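Local coordinates for protein manganese lipoxygenase (Gaeumannomyces graminis, PDB 5FX8) that oxidises linoleic and alpha-linolenic acids with molecular oxygen at a catalytic manganese centre, giving 11S- and 13R-hydroperoxy fatty acids, at residues L169-P181 / R381-F395. Residues are numbered along the deposited sequence; the frame is centred on the assembly and turned at random.
Sequences LSSNPYVLKRLHP and RGLIGEDSGPRLPHF
Over one face of the R178 guanidinium sits the carbonyl oxygen of D387, while G382 O and P390 O lie at its edge. The R381 guanidinium lies between L383 CD1 of its own loop on one face and Y174 O from across the contact on the opposite one, with P173 O in plane at the edge. A third flat group, the F395 ring, carries L169 CD2 over its centre, a CH-pi contact 3.8 Å from the centroid, with L169 O at the ring edge and P173 CB beside CE1. R178 joins strand 177-178, outermost in this chain's antiparallel sheet, to the loop between helices 374-380 and 396-420 of the lipoxygenase fold, while the R381 guanidinium holds the turn before the strand. That loop leaves helix 374-380 through a Schellman motif at G382, and R381 O takes the backbone N of R178 at 3.0 Å.

R178 runs out with CG anti to its N (chi1 -171°), then bends at chi3 to turn its head into the loop. NE meets G382 O at 2.7 Å almost straight, and NH1 and NH2 both close end-on upon P390 O. NH1 also bonds G210 O, and together these bonds fix the rotation of the head.

R381 likewise grips P173 O with NH1 and NH2, which arrive from opposite faces of that carbonyl plane, and D377 forms a salt bridge to NH2. Y174 beside it packs on helix 460-481, its side chain about 8 Å from those of the manganese ligands H290 and H478. At the far end, one water bridges H180 NE2 and S388 OG, while H180 ND1 accepts from T182 N and K183 N. R381 NH1 also reaches L176 O, 2.8 Å away on a lone pair.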
loop_
_atom_site.group_PDB
_atom_site.type_symbol
_atom_site.label_atom_id
_atom_site.label_comp_id
_atom_site.label_asym_id
_atom_site.label_seq_id
_atom_site.Cartn_x
_atom_site.Cartn_y
_atom_site.Cartn_z
ATOM N N LEU A 169 8.770 17.794 -4.509
ATOM C CA LEU A 169 8.004 17.801 -5.746
ATOM C C LEU A 169 7.757 16.377 -6.251
ATOM O O LEU A 169 7.358 16.191 -7.396
ATOM C CB LEU A 169 8.702 18.649 -6.814
ATOM C CG LEU A 169 8.859 20.144 -6.488
ATOM C CD1 LEU A 169 9.862 20.831 -7.378
ATOM C CD2 LEU A 169 7.562 20.912 -6.570
ATOM N N SER A 170 7.976 15.367 -5.417
ATOM C CA SER A 170 7.778 13.996 -5.863
ATOM C C SER A 170 7.307 13.087 -4.733
ATOM O O SER A 170 6.121 12.781 -4.647
ATOM C CB SER A 170 9.062 13.464 -6.481
ATOM O OG SER A 170 10.130 13.595 -5.593
ATOM N N SER A 171 8.225 12.658 -3.862
ATOM C CA SER A 171 7.886 11.750 -2.765
ATOM C C SER A 171 6.745 12.266 -1.905
ATOM O O SER A 171 5.852 11.506 -1.540
ATOM C CB SER A 171 9.095 11.544 -1.892
ATOM O OG SER A 171 10.123 11.115 -2.706
ATOM N N ASN A 172 6.818 13.521 -1.469
ATOM C CA ASN A 172 5.757 14.148 -0.688
ATOM C C ASN A 172 5.529 15.514 -1.287
ATOM O O ASN A 172 6.146 16.495 -0.870
ATOM C CB ASN A 172 6.090 14.283 0.793
ATOM C CG ASN A 172 5.028 15.094 1.547
ATOM O OD1 ASN A 172 3.973 15.428 0.984
ATOM N ND2 ASN A 172 5.290 15.400 2.817
ATOM N N PRO A 173 4.622 15.620 -2.245
ATOM C CA PRO A 173 4.398 16.886 -2.950
ATOM C C PRO A 173 3.244 17.710 -2.410
ATOM O O PRO A 173 2.852 18.694 -3.037
ATOM C CB PRO A 173 4.072 16.392 -4.360
ATOM C CG PRO A 173 3.308 15.132 -4.080
ATOM C CD PRO A 173 4.017 14.479 -2.942
ATOM N N TYR A 174 2.680 17.310 -1.294
ATOM C CA TYR A 174 1.454 17.889 -0.813
ATOM C C TYR A 174 1.668 18.968 0.232
ATOM O O TYR A 174 0.682 19.464 0.772
ATOM C CB TYR A 174 0.580 16.783 -0.266
ATOM C CG TYR A 174 -0.026 15.958 -1.339
ATOM C CD1 TYR A 174 -0.975 16.500 -2.184
ATOM C CD2 TYR A 174 0.330 14.646 -1.518
ATOM C CE1 TYR A 174 -1.528 15.782 -3.125
ATOM C CE2 TYR A 174 -0.242 13.913 -2.480
ATOM C CZ TYR A 174 -1.172 14.500 -3.267
ATOM O OH TYR A 174 -1.766 13.798 -4.244
ATOM N N VAL A 175 2.913 19.362 0.521
ATOM C CA VAL A 175 3.153 20.298 1.614
ATOM C C VAL A 175 3.764 21.581 1.063
ATOM O O VAL A 175 3.449 22.672 1.534
ATOM C CB VAL A 175 4.003 19.666 2.757
ATOM C CG1 VAL A 175 5.384 19.304 2.363
ATOM C CG2 VAL A 175 4.094 20.586 3.933
ATOM N N LEU A 176 4.561 21.479 0.013
ATOM C CA LEU A 176 5.283 22.642 -0.486
ATOM C C LEU A 176 4.338 23.727 -1.008
ATOM O O LEU A 176 3.284 23.447 -1.574
ATOM C CB LEU A 176 6.238 22.206 -1.590
ATOM C CG LEU A 176 7.131 23.291 -2.168
ATOM C CD1 LEU A 176 8.281 23.573 -1.194
ATOM C CD2 LEU A 176 7.600 22.913 -3.560
ATOM N N LYS A 177 4.732 24.981 -0.840
ATOM C CA LYS A 177 3.875 26.078 -1.251
ATOM C C LYS A 177 4.755 27.270 -1.580
ATOM O O LYS A 177 5.693 27.561 -0.844
ATOM C CB LYS A 177 2.870 26.398 -0.146
ATOM C CG LYS A 177 2.604 27.845 0.030
ATOM C CD LYS A 177 2.523 28.212 1.511
ATOM C CE LYS A 177 2.590 29.726 1.737
ATOM N NZ LYS A 177 2.546 30.031 3.194
ATOM N N ARG A 178 4.483 27.920 -2.709
ATOM C CA ARG A 178 5.242 29.092 -3.130
ATOM C C ARG A 178 4.888 30.299 -2.273
ATOM O O ARG A 178 3.738 30.480 -1.882
ATOM C CB ARG A 178 4.954 29.408 -4.593
ATOM C CG ARG A 178 5.846 30.472 -5.177
ATOM C CD ARG A 178 5.286 31.023 -6.461
ATOM N NE ARG A 178 5.227 30.035 -7.531
ATOM C CZ ARG A 178 6.066 29.966 -8.555
ATOM N NH1 ARG A 178 7.042 30.834 -8.681
ATOM N NH2 ARG A 178 5.920 29.020 -9.456
ATOM N N LEU A 179 5.868 31.138 -1.994
ATOM C CA LEU A 179 5.622 32.340 -1.211
ATOM C C LEU A 179 5.167 33.457 -2.130
ATOM O O LEU A 179 5.901 33.861 -3.031
ATOM C CB LEU A 179 6.869 32.762 -0.441
ATOM C CG LEU A 179 7.242 31.801 0.688
ATOM C CD1 LEU A 179 8.477 32.293 1.424
ATOM C CD2 LEU A 179 6.042 31.577 1.637
ATOM N N HIS A 180 3.971 33.961 -1.892
ATOM C CA HIS A 180 3.489 35.084 -2.664
ATOM C C HIS A 180 4.308 36.330 -2.352
ATOM O O HIS A 180 4.610 36.594 -1.194
ATOM C CB HIS A 180 2.034 35.362 -2.362
ATOM C CG HIS A 180 1.406 36.307 -3.330
ATOM N ND1 HIS A 180 1.308 37.660 -3.098
ATOM C CD2 HIS A 180 0.876 36.097 -4.558
ATOM C CE1 HIS A 180 0.713 38.237 -4.125
ATOM N NE2 HIS A 180 0.446 37.310 -5.027
ATOM N N PRO A 181 4.653 37.131 -3.359
ATOM C CA PRO A 181 5.495 38.302 -3.095
ATOM C C PRO A 181 4.897 39.273 -2.122
ATOM O O PRO A 181 5.650 39.950 -1.422
ATOM C CB PRO A 181 5.653 38.929 -4.482
ATOM C CG PRO A 181 5.541 37.809 -5.378
ATOM C CD PRO A 181 4.477 36.931 -4.805
ATOM N N ARG A 381 -1.542 26.310 -4.088
ATOM C CA ARG A 381 -0.199 26.444 -3.543
ATOM C C ARG A 381 0.794 27.110 -4.484
ATOM O O ARG A 381 1.972 27.183 -4.141
ATOM C CB ARG A 381 0.349 25.081 -3.136
ATOM C CG ARG A 381 -0.410 24.506 -1.975
ATOM C CD ARG A 381 0.125 23.212 -1.511
ATOM N NE ARG A 381 -0.203 22.121 -2.397
ATOM C CZ ARG A 381 0.634 21.146 -2.672
ATOM N NH1 ARG A 381 1.829 21.145 -2.153
ATOM N NH2 ARG A 381 0.274 20.176 -3.455
ATOM N N GLY A 382 0.380 27.589 -5.651
ATOM C CA GLY A 382 1.291 28.319 -6.507
ATOM C C GLY A 382 2.332 27.504 -7.246
ATOM O O GLY A 382 3.379 28.034 -7.576
ATOM N N LEU A 383 2.062 26.241 -7.554
ATOM C CA LEU A 383 3.050 25.367 -8.168
ATOM C C LEU A 383 2.834 25.086 -9.660
ATOM O O LEU A 383 3.604 24.316 -10.229
ATOM C CB LEU A 383 3.095 24.042 -7.412
ATOM C CG LEU A 383 3.318 24.142 -5.903
ATOM C CD1 LEU A 383 3.449 22.810 -5.296
ATOM C CD2 LEU A 383 4.555 24.897 -5.592
ATOM N N ILE A 384 1.826 25.676 -10.314
ATOM C CA ILE A 384 1.532 25.422 -11.724
ATOM C C ILE A 384 1.677 26.709 -12.521
ATOM O O ILE A 384 1.075 27.725 -12.169
ATOM C CB ILE A 384 0.115 24.868 -11.920
ATOM C CG1 ILE A 384 -0.020 23.496 -11.283
ATOM C CG2 ILE A 384 -0.238 24.864 -13.408
ATOM C CD1 ILE A 384 -1.338 22.871 -11.488
ATOM N N GLY A 385 2.437 26.654 -13.622
ATOM C CA GLY A 385 2.656 27.809 -14.488
ATOM C C GLY A 385 3.500 28.931 -13.887
ATOM O O GLY A 385 4.239 28.756 -12.944
ATOM N N GLU A 386 3.380 30.109 -14.475
ATOM C CA GLU A 386 4.142 31.252 -13.992
ATOM C C GLU A 386 3.228 32.055 -13.080
ATOM O O GLU A 386 2.485 32.930 -13.512
ATOM C CB GLU A 386 4.712 32.058 -15.148
ATOM C CG GLU A 386 5.909 31.350 -15.801
ATOM C CD GLU A 386 6.507 32.098 -16.991
ATOM O OE1 GLU A 386 6.316 33.324 -17.084
ATOM O OE2 GLU A 386 7.163 31.457 -17.841
ATOM N N ASP A 387 3.289 31.736 -11.788
ATOM C CA ASP A 387 2.329 32.186 -10.781
ATOM C C ASP A 387 3.036 33.170 -9.862
ATOM O O ASP A 387 3.719 32.772 -8.914
ATOM C CB ASP A 387 1.778 31.000 -9.996
ATOM C CG ASP A 387 0.510 31.333 -9.232
ATOM O OD1 ASP A 387 0.443 32.415 -8.610
ATOM O OD2 ASP A 387 -0.420 30.503 -9.246
ATOM N N SER A 388 2.886 34.456 -10.164
ATOM C CA SER A 388 3.603 35.519 -9.464
ATOM C C SER A 388 5.095 35.208 -9.345
ATOM O O SER A 388 5.789 35.778 -8.508
ATOM C CB SER A 388 2.972 35.777 -8.100
ATOM O OG SER A 388 1.568 35.937 -8.247
ATOM N N GLY A 389 5.587 34.309 -10.200
ATOM C CA GLY A 389 6.970 33.896 -10.236
ATOM C C GLY A 389 7.246 32.986 -11.417
ATOM O O GLY A 389 6.380 32.746 -12.249
ATOM N N PRO A 390 8.455 32.461 -11.521
ATOM C CA PRO A 390 8.793 31.600 -12.651
ATOM C C PRO A 390 8.223 30.200 -12.511
ATOM O O PRO A 390 7.690 29.800 -11.485
ATOM C CB PRO A 390 10.319 31.561 -12.622
ATOM C CG PRO A 390 10.651 31.777 -11.265
ATOM C CD PRO A 390 9.638 32.735 -10.703
ATOM N N ARG A 391 8.380 29.452 -13.584
ATOM C CA ARG A 391 7.784 28.136 -13.721
ATOM C C ARG A 391 8.787 27.119 -13.213
ATOM O O ARG A 391 9.971 27.209 -13.528
ATOM C CB ARG A 391 7.428 27.890 -15.190
ATOM C CG ARG A 391 6.600 26.665 -15.515
ATOM C CD ARG A 391 6.380 26.472 -17.034
ATOM N NE ARG A 391 4.958 26.453 -17.342
ATOM C CZ ARG A 391 4.346 27.445 -17.960
ATOM N NH1 ARG A 391 5.072 28.475 -18.359
ATOM N NH2 ARG A 391 3.038 27.420 -18.188
ATOM N N LEU A 392 8.333 26.192 -12.398
ATOM C CA LEU A 392 9.189 25.109 -11.969
ATOM C C LEU A 392 9.613 24.275 -13.169
ATOM O O LEU A 392 8.751 23.730 -13.865
ATOM C CB LEU A 392 8.461 24.219 -10.970
ATOM C CG LEU A 392 8.088 24.864 -9.653
ATOM C CD1 LEU A 392 7.183 23.953 -8.864
ATOM C CD2 LEU A 392 9.358 25.112 -8.926
ATOM N N PRO A 393 10.904 24.126 -13.435
ATOM C CA PRO A 393 11.304 23.309 -14.586
ATOM C C PRO A 393 10.968 21.827 -14.462
ATOM O O PRO A 393 10.836 21.158 -15.488
ATOM C CB PRO A 393 12.819 23.557 -14.682
ATOM C CG PRO A 393 13.211 24.206 -13.433
ATOM C CD PRO A 393 12.024 24.916 -12.904
ATOM N N HIS A 394 10.802 21.285 -13.261
ATOM C CA HIS A 394 10.594 19.850 -13.091
ATOM C C HIS A 394 9.692 19.619 -11.896
ATOM O O HIS A 394 10.024 20.026 -10.782
ATOM C CB HIS A 394 11.911 19.121 -12.883
ATOM C CG HIS A 394 12.822 19.182 -14.058
ATOM N ND1 HIS A 394 12.597 18.453 -15.207
ATOM C CD2 HIS A 394 13.955 19.888 -14.271
ATOM C CE1 HIS A 394 13.556 18.711 -16.078
ATOM N NE2 HIS A 394 14.388 19.581 -15.536
ATOM N N PHE A 395 8.563 18.968 -12.133
ATOM C CA PHE A 395 7.591 18.638 -11.093
ATOM C C PHE A 395 7.146 17.211 -11.375
ATOM O O PHE A 395 6.090 16.972 -11.970
ATOM C CB PHE A 395 6.432 19.634 -11.102
ATOM C CG PHE A 395 5.572 19.608 -9.872
ATOM C CD1 PHE A 395 5.661 18.586 -8.949
ATOM C CD2 PHE A 395 4.644 20.603 -9.664
ATOM C CE1 PHE A 395 4.866 18.567 -7.869
ATOM C CE2 PHE A 395 3.845 20.590 -8.566
ATOM C CZ PHE A 395 3.947 19.579 -7.670
HETATM O O HOH W 1 -0.865 37.205 -7.768
#